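Long-range contact in alkaline phosphatase (Thermus thermophilus, PDB 7KWD), which probably hydrolyses phosphate monoesters as a homodimeric alkaline phosphatase that uses zinc and magnesium ions: residues Pro232-Gln240 / Gly284-Glu295. Sequence-based numbering, arbitrary orientation.
Sequences PYEIDRRFQ and GATLWDVLAADE
Trp288 fits as a knob into a hole formed by Glu234, Ile235, Arg238 and Phe239, where helices 234-239 and 284-295 cross at 81° with their axes 8.7 Å apart. CD of Arg238 makes a CH-pi contact, 3.8 Å from the centroid of the six-membered ring, and the guanidinium, its plane 21° from that of the indole, reaches out past the rim, with CZ3 of Trp288 under one face. Phe239 turns its edge to the same indole face, a T-shaped pair with planes at 85°, while CG1 of Ile235 reaches CD1 of Trp288 at 3.8 Å. CD1 of Leu291 lies against the opposite face, toward the rim.

At the start of the short helix the contact becomes polar. The backbone N of Glu234 donates to OD1 of Asp289 on its syn side at 2.9 Å. One water donates to the same OD1 and to Ala285 O while accepting from Ile235 N; a second water donates to OD2 of Asp289 and to O of Pro232. Next to this, CB of Ala285 lies over a ring face of Tyr233, 4.2 Å from its CD1; Tyr233 also touches Leu280 of helix 273-280, which supplies the zinc ligands Asp275 and His279.

Beside the indole, near the root of its side chain, Glu234 holds CG anti to its backbone N, 3.3 Å from O of Trp288, and packs on CB of Ala292. Arg237 grips the Glu234 carboxylate side-on, and NE of Arg238 reaches its OE2 at 3.0 Å, helping hold the guanidinium beside the CZ3 rim of Trp288. These two arginines probably keep Glu234 ionised, with OE1 of Glu295 adding a weaker, longer salt bridge to NH2 of Arg238 at 3.4 Å, and the Asp289 carboxylate probably draws added stability from the amino end of helix 234-239.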
loop_
_atom_site.group_PDB
_atom_site.type_symbol
_atom_site.label_atom_id
_atom_site.label_comp_id
_atom_site.label_asym_id
_atom_site.label_seq_id
_atom_site.Cartn_x
_atom_site.Cartn_y
_atom_site.Cartn_z
ATOM N N PRO A 232 -21.648 6.778 -14.172
ATOM C CA PRO A 232 -20.358 7.068 -14.804
ATOM C C PRO A 232 -19.303 7.574 -13.819
ATOM O O PRO A 232 -19.596 8.281 -12.848
ATOM C CB PRO A 232 -20.707 8.147 -15.845
ATOM C CG PRO A 232 -22.163 7.878 -16.195
ATOM C CD PRO A 232 -22.791 7.361 -14.911
ATOM N N TYR A 233 -18.050 7.245 -14.140
ATOM C CA TYR A 233 -16.910 7.832 -13.450
ATOM C C TYR A 233 -16.995 9.352 -13.394
ATOM O O TYR A 233 -17.435 10.005 -14.352
ATOM C CB TYR A 233 -15.629 7.440 -14.157
ATOM C CG TYR A 233 -15.272 5.995 -14.126
ATOM C CD1 TYR A 233 -14.752 5.423 -12.970
ATOM C CD2 TYR A 233 -15.400 5.200 -15.274
ATOM C CE1 TYR A 233 -14.372 4.066 -12.949
ATOM C CE2 TYR A 233 -15.039 3.866 -15.261
ATOM C CZ TYR A 233 -14.533 3.302 -14.089
ATOM O OH TYR A 233 -14.165 1.981 -14.031
ATOM N N GLU A 234 -16.525 9.910 -12.279
ATOM C CA GLU A 234 -16.372 11.360 -12.174
ATOM C C GLU A 234 -15.655 11.970 -13.389
ATOM O O GLU A 234 -16.058 13.024 -13.887
ATOM C CB GLU A 234 -15.620 11.712 -10.889
ATOM C CG GLU A 234 -15.328 13.199 -10.703
ATOM C CD GLU A 234 -16.563 14.073 -10.524
ATOM O OE1 GLU A 234 -17.691 13.576 -10.256
ATOM O OE2 GLU A 234 -16.404 15.297 -10.691
ATOM N N ILE A 235 -14.590 11.336 -13.875
ATOM C CA ILE A 235 -13.867 11.965 -14.982
ATOM C C ILE A 235 -14.785 12.132 -16.188
ATOM O O ILE A 235 -14.697 13.119 -16.922
ATOM C CB ILE A 235 -12.595 11.160 -15.325
ATOM C CG1 ILE A 235 -11.698 11.991 -16.246
ATOM C CG2 ILE A 235 -12.918 9.803 -15.949
ATOM C CD1 ILE A 235 -10.347 11.379 -16.535
ATOM N N ASP A 236 -15.696 11.193 -16.392
ATOM C CA ASP A 236 -16.594 11.253 -17.540
ATOM C C ASP A 236 -17.726 12.240 -17.279
ATOM O O ASP A 236 -18.052 13.054 -18.147
ATOM C CB ASP A 236 -17.105 9.842 -17.849
ATOM C CG ASP A 236 -15.976 8.875 -18.239
ATOM O OD1 ASP A 236 -15.018 9.310 -18.903
ATOM O OD2 ASP A 236 -16.037 7.670 -17.890
ATOM N N ARG A 237 -18.290 12.234 -16.073
ATOM C CA ARG A 237 -19.302 13.222 -15.726
ATOM C C ARG A 237 -18.760 14.632 -15.898
ATOM O O ARG A 237 -19.453 15.513 -16.426
ATOM C CB ARG A 237 -19.761 12.993 -14.280
ATOM C CG ARG A 237 -20.752 14.003 -13.738
ATOM C CD ARG A 237 -20.760 14.019 -12.198
ATOM N NE ARG A 237 -19.659 14.852 -11.741
ATOM C CZ ARG A 237 -19.717 16.180 -11.690
ATOM N NH1 ARG A 237 -20.838 16.802 -12.042
ATOM N NH2 ARG A 237 -18.676 16.880 -11.272
ATOM N N ARG A 238 -17.527 14.862 -15.431
ATOM C CA ARG A 238 -16.960 16.202 -15.368
ATOM C C ARG A 238 -16.650 16.742 -16.762
ATOM O O ARG A 238 -16.992 17.884 -17.071
ATOM C CB ARG A 238 -15.688 16.188 -14.510
ATOM C CG ARG A 238 -15.038 17.565 -14.296
ATOM C CD ARG A 238 -13.948 17.514 -13.194
ATOM N NE ARG A 238 -14.591 17.358 -11.891
ATOM C CZ ARG A 238 -14.953 18.376 -11.127
ATOM N NH1 ARG A 238 -14.692 19.614 -11.526
ATOM N NH2 ARG A 238 -15.558 18.157 -9.962
ATOM N N PHE A 239 -16.025 15.932 -17.616
ATOM C CA PHE A 239 -15.464 16.407 -18.872
ATOM C C PHE A 239 -16.224 15.990 -20.117
ATOM O O PHE A 239 -15.949 16.537 -21.183
ATOM C CB PHE A 239 -14.018 15.930 -19.006
ATOM C CG PHE A 239 -13.135 16.452 -17.946
ATOM C CD1 PHE A 239 -12.947 17.816 -17.798
ATOM C CD2 PHE A 239 -12.508 15.597 -17.075
ATOM C CE1 PHE A 239 -12.136 18.306 -16.802
ATOM C CE2 PHE A 239 -11.689 16.086 -16.083
ATOM C CZ PHE A 239 -11.505 17.438 -15.946
ATOM N N GLN A 240 -17.142 15.035 -20.031
ATOM C CA GLN A 240 -17.896 14.601 -21.188
ATOM C C GLN A 240 -19.368 14.959 -21.079
ATOM O O GLN A 240 -20.176 14.403 -21.814
ATOM C CB GLN A 240 -17.757 13.091 -21.409
ATOM C CG GLN A 240 -16.354 12.614 -21.500
ATOM C CD GLN A 240 -15.649 13.151 -22.733
ATOM O OE1 GLN A 240 -16.268 13.301 -23.785
ATOM N NE2 GLN A 240 -14.333 13.432 -22.609
ATOM N N GLY A 284 -6.131 7.967 -14.115
ATOM C CA GLY A 284 -6.865 9.225 -14.170
ATOM C C GLY A 284 -8.308 9.060 -13.730
ATOM O O GLY A 284 -8.881 9.946 -13.090
ATOM N N ALA A 285 -8.924 7.935 -14.074
ATOM C CA ALA A 285 -10.271 7.701 -13.575
ATOM C C ALA A 285 -10.273 7.478 -12.054
ATOM O O ALA A 285 -11.135 8.009 -11.344
ATOM C CB ALA A 285 -10.907 6.518 -14.299
ATOM N N THR A 286 -9.294 6.735 -11.545
ATOM C CA THR A 286 -9.179 6.543 -10.101
ATOM C C THR A 286 -9.059 7.874 -9.383
ATOM O O THR A 286 -9.739 8.119 -8.380
ATOM C CB THR A 286 -7.969 5.677 -9.791
ATOM O OG1 THR A 286 -8.128 4.425 -10.452
ATOM C CG2 THR A 286 -7.829 5.490 -8.299
ATOM N N LEU A 287 -8.204 8.745 -9.895
ATOM C CA LEU A 287 -7.980 10.030 -9.271
ATOM C C LEU A 287 -9.273 10.818 -9.151
ATOM O O LEU A 287 -9.566 11.374 -8.093
ATOM C CB LEU A 287 -6.952 10.825 -10.071
ATOM C CG LEU A 287 -6.903 12.322 -9.786
ATOM C CD1 LEU A 287 -6.306 12.572 -8.409
ATOM C CD2 LEU A 287 -6.040 13.049 -10.834
ATOM N N TRP A 288 -10.049 10.913 -10.244
ATOM C CA TRP A 288 -11.237 11.756 -10.197
ATOM C C TRP A 288 -12.321 11.157 -9.304
ATOM O O TRP A 288 -13.074 11.914 -8.683
ATOM C CB TRP A 288 -11.755 12.060 -11.621
ATOM C CG TRP A 288 -10.957 13.200 -12.178
ATOM C CD1 TRP A 288 -9.972 13.128 -13.103
ATOM C CD2 TRP A 288 -11.038 14.577 -11.788
ATOM N NE1 TRP A 288 -9.444 14.364 -13.325
ATOM C CE2 TRP A 288 -10.082 15.276 -12.532
ATOM C CE3 TRP A 288 -11.834 15.282 -10.896
ATOM C CZ2 TRP A 288 -9.889 16.648 -12.401
ATOM C CZ3 TRP A 288 -11.646 16.653 -10.769
ATOM C CH2 TRP A 288 -10.685 17.318 -11.522
ATOM N N ASP A 289 -12.406 9.828 -9.187
ATOM C CA ASP A 289 -13.370 9.267 -8.234
ATOM C C ASP A 289 -12.880 9.450 -6.799
ATOM O O ASP A 289 -13.687 9.587 -5.866
ATOM C CB ASP A 289 -13.651 7.787 -8.540
ATOM C CG ASP A 289 -14.822 7.607 -9.519
ATOM O OD1 ASP A 289 -14.898 8.404 -10.474
ATOM O OD2 ASP A 289 -15.696 6.719 -9.320
ATOM N N VAL A 290 -11.568 9.511 -6.604
ATOM C CA VAL A 290 -11.062 9.838 -5.281
ATOM C C VAL A 290 -11.331 11.293 -4.962
ATOM O O VAL A 290 -11.655 11.631 -3.820
ATOM C CB VAL A 290 -9.563 9.524 -5.180
ATOM C CG1 VAL A 290 -9.015 10.034 -3.848
ATOM C CG2 VAL A 290 -9.349 8.033 -5.279
ATOM N N LEU A 291 -11.204 12.179 -5.974
ATOM C CA LEU A 291 -11.480 13.600 -5.772
ATOM C C LEU A 291 -12.980 13.828 -5.586
ATOM O O LEU A 291 -13.393 14.650 -4.770
ATOM C CB LEU A 291 -10.960 14.445 -6.946
ATOM C CG LEU A 291 -9.451 14.417 -7.137
ATOM C CD1 LEU A 291 -9.005 15.391 -8.199
ATOM C CD2 LEU A 291 -8.698 14.772 -5.849
ATOM N N ALA A 292 -13.806 13.056 -6.276
ATOM C CA ALA A 292 -15.238 13.155 -6.017
ATOM C C ALA A 292 -15.586 12.713 -4.591
ATOM O O ALA A 292 -16.460 13.299 -3.940
ATOM C CB ALA A 292 -16.012 12.287 -7.013
ATOM N N ALA A 293 -14.963 11.632 -4.124
ATOM C CA ALA A 293 -15.144 11.222 -2.735
ATOM C C ALA A 293 -14.704 12.325 -1.774
ATOM O O ALA A 293 -15.337 12.538 -0.729
ATOM C CB ALA A 293 -14.340 9.954 -2.456
ATOM N N ASP A 294 -13.630 13.047 -2.124
ATOM C CA ASP A 294 -13.124 14.075 -1.225
ATOM C C ASP A 294 -14.144 15.182 -1.047
ATOM O O ASP A 294 -14.329 15.699 0.062
ATOM C CB ASP A 294 -11.789 14.615 -1.752
ATOM C CG ASP A 294 -10.855 15.052 -0.642
ATOM O OD1 ASP A 294 -10.406 14.182 0.143
ATOM O OD2 ASP A 294 -10.573 16.254 -0.555
ATOM N N GLU A 295 -14.850 15.536 -2.112
ATOM C CA GLU A 295 -15.905 16.539 -1.961
ATOM C C GLU A 295 -16.983 16.042 -1.019
ATOM O O GLU A 295 -17.581 16.821 -0.262
ATOM C CB GLU A 295 -16.532 16.881 -3.310
ATOM C CG GLU A 295 -15.621 17.678 -4.222
ATOM C CD GLU A 295 -16.295 18.015 -5.562
ATOM O OE1 GLU A 295 -15.679 17.734 -6.620
ATOM O OE2 GLU A 295 -17.441 18.543 -5.550
HETATM O O HOH W 1 -18.388 7.441 -10.108
HETATM O O HOH W 2 -13.293 9.112 -12.396
#